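Local coordinates for protein ribose 5-phosphate isomerase RpiB (Thermoanaerobacter tengcongensis, PDB 4EGS) that probably dephosphorylates protein phosphotyrosine through this N-terminal low molecular weight phosphatase domain, and may also interconvert aldose and ketose sugars through the remainder of the full-length protein, at residues A[141-147]-A[168-172]. Numbering follows the deposited sequence. Where two conformers were deposited one is given.
Sequences IKEFVGL and ELSGL
Lys142 and Leu172 bring the two backbones closest, their CA atoms 7.2 Å apart, where the turn-forming segment 141-147 lies against segment 168-172 of helix 159-179. The turn is a type I beta turn from Glu143 to Gly146, and Leu147 N bonds back to Lys142 O; the chain doubles back, and Ile141, Lys142, Val145 and Leu147 all touch a single leucine. Leu172 is that leucine. With CG anti to the carbonyl carbon (chi1 -67°), both its methyls come to lie against the loop. CD1 meets Lys142 CD at 3.6 Å and Ile141 CG1 at 4.1 Å; CD2 packs on Val145 CG2 and on Leu147 CD1, each 4.0 Å away. Lys142 thus serves twice: its aliphatic CD rests on both methyls of Leu172, and its ammonium goes on to Glu168, one helical turn earlier. The lysine chain is kinked at every torsion past CB, which folds CD over the leucine before NZ turns to the acid. Lys142 NZ reaches Glu168 OE2 at 3.2 Å in a hydrogen-bonded salt bridge, approaching from above the carboxylate, 38° out of its plane. A water reinforces the pair, accepting from Lys142 NZ at 2.6 Å and donating to Glu168 OE2 at 2.7 Å. An apolar cluster about Leu172 is thereby flanked by the Lys142-Glu168 ion pair. In this phosphatase domain the contact joins the loop after strand 138-140, an edge strand of the parallel sheet within this chain, to the long helix 159-179: Ile141 also packs against Leu117 of the adjoining strand 115-118, Val145 touches Lys175 farther along the helix, and Leu169 faces helix 47-61 through Met50 and Ala51.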
ATOM      1  N   ILE A 141     -16.554  -2.136  -2.403  1.00 32.95           N
ATOM      2  CA  ILE A 141     -15.837  -0.961  -2.891  1.00 32.11           C
ATOM      3  C   ILE A 141     -16.141   0.310  -2.085  1.00 33.21           C
ATOM      4  O   ILE A 141     -15.286   1.185  -1.950  1.00 34.29           O
ATOM      5  CB  ILE A 141     -16.118  -0.725  -4.398  1.00 30.87           C
ATOM      6  CG1 ILE A 141     -15.147   0.305  -4.985  1.00 30.90           C
ATOM      7  CG2 ILE A 141     -17.568  -0.328  -4.633  1.00 32.48           C
ATOM      8  CD1 ILE A 141     -13.865  -0.301  -5.511  1.00 32.69           C
ATOM      9  N   LYS A 142     -17.351   0.398  -1.540  1.00 32.99           N
ATOM     10  CA  LYS A 142     -17.766   1.560  -0.760  1.00 31.36           C
ATOM     11  C   LYS A 142     -17.388   1.414   0.711  1.00 33.12           C
ATOM     12  O   LYS A 142     -16.952   2.371   1.347  1.00 34.95           O
ATOM     13  CB  LYS A 142     -19.276   1.779  -0.891  1.00 32.93           C
ATOM     14  CG  LYS A 142     -19.746   2.061  -2.311  1.00 32.74           C
ATOM     15  CD  LYS A 142     -19.591   3.530  -2.675  1.00 33.64           C
ATOM     16  CE  LYS A 142     -20.895   4.287  -2.490  1.00 33.95           C
ATOM     17  NZ  LYS A 142     -22.002   3.647  -3.250  1.00 34.30           N
ATOM     18  N   GLU A 143     -17.551   0.209   1.248  1.00 34.40           N
ATOM     19  CA  GLU A 143     -17.310  -0.031   2.668  1.00 34.16           C
ATOM     20  C   GLU A 143     -15.829   0.030   3.026  1.00 36.03           C
ATOM     21  O   GLU A 143     -15.477   0.313   4.170  1.00 40.84           O
ATOM     22  CB  GLU A 143     -17.906  -1.373   3.108  1.00 35.52           C
ATOM     23  CG  GLU A 143     -16.920  -2.531   3.091  1.00 35.99           C
ATOM     24  CD  GLU A 143     -17.539  -3.835   3.552  1.00 36.83           C
ATOM     25  OE1 GLU A 143     -16.911  -4.895   3.355  1.00 38.61           O
ATOM     26  OE2 GLU A 143     -18.654  -3.800   4.113  1.00 39.95           O
ATOM     27  N   PHE A 144     -14.963  -0.231   2.051  1.00 33.95           N
ATOM     28  CA  PHE A 144     -13.525  -0.208   2.298  1.00 34.80           C
ATOM     29  C   PHE A 144     -13.031   1.219   2.508  1.00 36.74           C
ATOM     30  O   PHE A 144     -12.081   1.455   3.255  1.00 39.79           O
ATOM     31  CB  PHE A 144     -12.759  -0.875   1.154  1.00 34.22           C
ATOM     32  CG  PHE A 144     -11.276  -0.973   1.392  1.00 35.52           C
ATOM     33  CD1 PHE A 144     -10.747  -2.018   2.132  1.00 33.60           C
ATOM     34  CD2 PHE A 144     -10.411  -0.020   0.877  1.00 34.06           C
ATOM     35  CE1 PHE A 144      -9.385  -2.110   2.353  1.00 31.92           C
ATOM     36  CE2 PHE A 144      -9.050  -0.108   1.096  1.00 30.98           C
ATOM     37  CZ  PHE A 144      -8.536  -1.154   1.834  1.00 29.30           C
ATOM     38  N   VAL A 145     -13.681   2.170   1.845  1.00 35.49           N
ATOM     39  CA  VAL A 145     -13.324   3.573   1.996  1.00 34.69           C
ATOM     40  C   VAL A 145     -14.218   4.263   3.024  1.00 35.63           C
ATOM     41  O   VAL A 145     -14.299   5.491   3.070  1.00 36.13           O
ATOM     42  CB  VAL A 145     -13.368   4.327   0.649  1.00 32.85           C
ATOM     43  CG1 VAL A 145     -12.339   3.751  -0.311  1.00 32.69           C
ATOM     44  CG2 VAL A 145     -14.760   4.264   0.043  1.00 33.02           C
ATOM     45  N   GLY A 146     -14.889   3.461   3.848  1.00 36.63           N
ATOM     46  CA  GLY A 146     -15.687   3.978   4.946  1.00 35.10           C
ATOM     47  C   GLY A 146     -17.110   4.368   4.589  1.00 34.46           C
ATOM     48  O   GLY A 146     -17.850   4.863   5.438  1.00 36.31           O
ATOM     49  N   LEU A 147     -17.499   4.147   3.337  1.00 34.64           N
ATOM     50  CA  LEU A 147     -18.842   4.498   2.884  1.00 33.66           C
ATOM     51  C   LEU A 147     -19.787   3.299   2.913  1.00 33.90           C
ATOM     52  O   LEU A 147     -19.443   2.234   3.424  1.00 32.77           O
ATOM     53  CB  LEU A 147     -18.800   5.090   1.473  1.00 33.02           C
ATOM     54  CG  LEU A 147     -18.128   6.452   1.302  1.00 35.04           C
ATOM     55  CD1 LEU A 147     -18.238   6.926  -0.140  1.00 32.40           C
ATOM     56  CD2 LEU A 147     -18.737   7.472   2.249  1.00 33.94           C
ATOM     57  N   GLU A 168     -18.078   8.042 -10.192  1.00 30.65           N
ATOM     58  CA  GLU A 168     -18.114   7.468  -8.850  1.00 30.79           C
ATOM     59  C   GLU A 168     -16.907   6.568  -8.624  1.00 30.56           C
ATOM     60  O   GLU A 168     -16.244   6.655  -7.593  1.00 31.59           O
ATOM     61  CB  GLU A 168     -19.413   6.693  -8.610  1.00 28.29           C
ATOM     62  CG  GLU A 168     -19.439   5.953  -7.276  1.00 30.70           C
ATOM     63  CD  GLU A 168     -20.819   5.444  -6.898  1.00 34.46           C
ATOM     64  OE1 GLU A 168     -21.822   6.073  -7.296  1.00 41.92           O
ATOM     65  OE2 GLU A 168     -20.901   4.413  -6.197  1.00 34.57           O
ATOM     66  N   LEU A 169     -16.623   5.717  -9.605  1.00 30.88           N
ATOM     67  CA  LEU A 169     -15.474   4.820  -9.546  1.00 30.60           C
ATOM     68  C   LEU A 169     -14.165   5.594  -9.420  1.00 31.77           C
ATOM     69  O   LEU A 169     -13.299   5.237  -8.621  1.00 33.69           O
ATOM     70  CB  LEU A 169     -15.443   3.921 -10.784  1.00 29.26           C
ATOM     71  CG  LEU A 169     -15.621   2.419 -10.551  1.00 29.01           C
ATOM     72  CD1 LEU A 169     -16.617   2.151  -9.433  1.00 27.22           C
ATOM     73  CD2 LEU A 169     -16.068   1.740 -11.836  1.00 26.44           C
ATOM     74  N   SER A 170     -14.029   6.655 -10.209  0.50 31.22           N
ATOM     75  CA  SER A 170     -12.829   7.484 -10.179  0.50 31.37           C
ATOM     76  C   SER A 170     -12.662   8.161  -8.824  0.50 32.73           C
ATOM     77  O   SER A 170     -11.544   8.331  -8.338  0.50 33.51           O
ATOM     78  CB  SER A 170     -12.876   8.536 -11.288  0.50 32.25           C
ATOM     79  OG  SER A 170     -12.946   7.927 -12.565  0.50 32.45           O
ATOM     80  N   GLY A 171     -13.782   8.543  -8.218  1.00 34.36           N
ATOM     81  CA  GLY A 171     -13.761   9.186  -6.917  1.00 35.74           C
ATOM     82  C   GLY A 171     -13.450   8.202  -5.806  1.00 32.76           C
ATOM     83  O   GLY A 171     -12.698   8.512  -4.882  1.00 33.83           O
ATOM     84  N   LEU A 172     -14.028   7.009  -5.901  1.00 30.55           N
ATOM     85  CA  LEU A 172     -13.808   5.966  -4.906  1.00 30.68           C
ATOM     86  C   LEU A 172     -12.382   5.432  -4.959  1.00 32.09           C
ATOM     87  O   LEU A 172     -11.782   5.139  -3.926  1.00 32.98           O
ATOM     88  CB  LEU A 172     -14.798   4.817  -5.106  1.00 30.88           C
ATOM     89  CG  LEU A 172     -16.275   5.112  -4.845  1.00 29.36           C
ATOM     90  CD1 LEU A 172     -17.118   3.912  -5.232  1.00 29.52           C
ATOM     91  CD2 LEU A 172     -16.505   5.489  -3.390  1.00 29.76           C
TER
HETATM   92  O   HOH W   1     -23.321   4.876  -5.192  1.00 35.41           O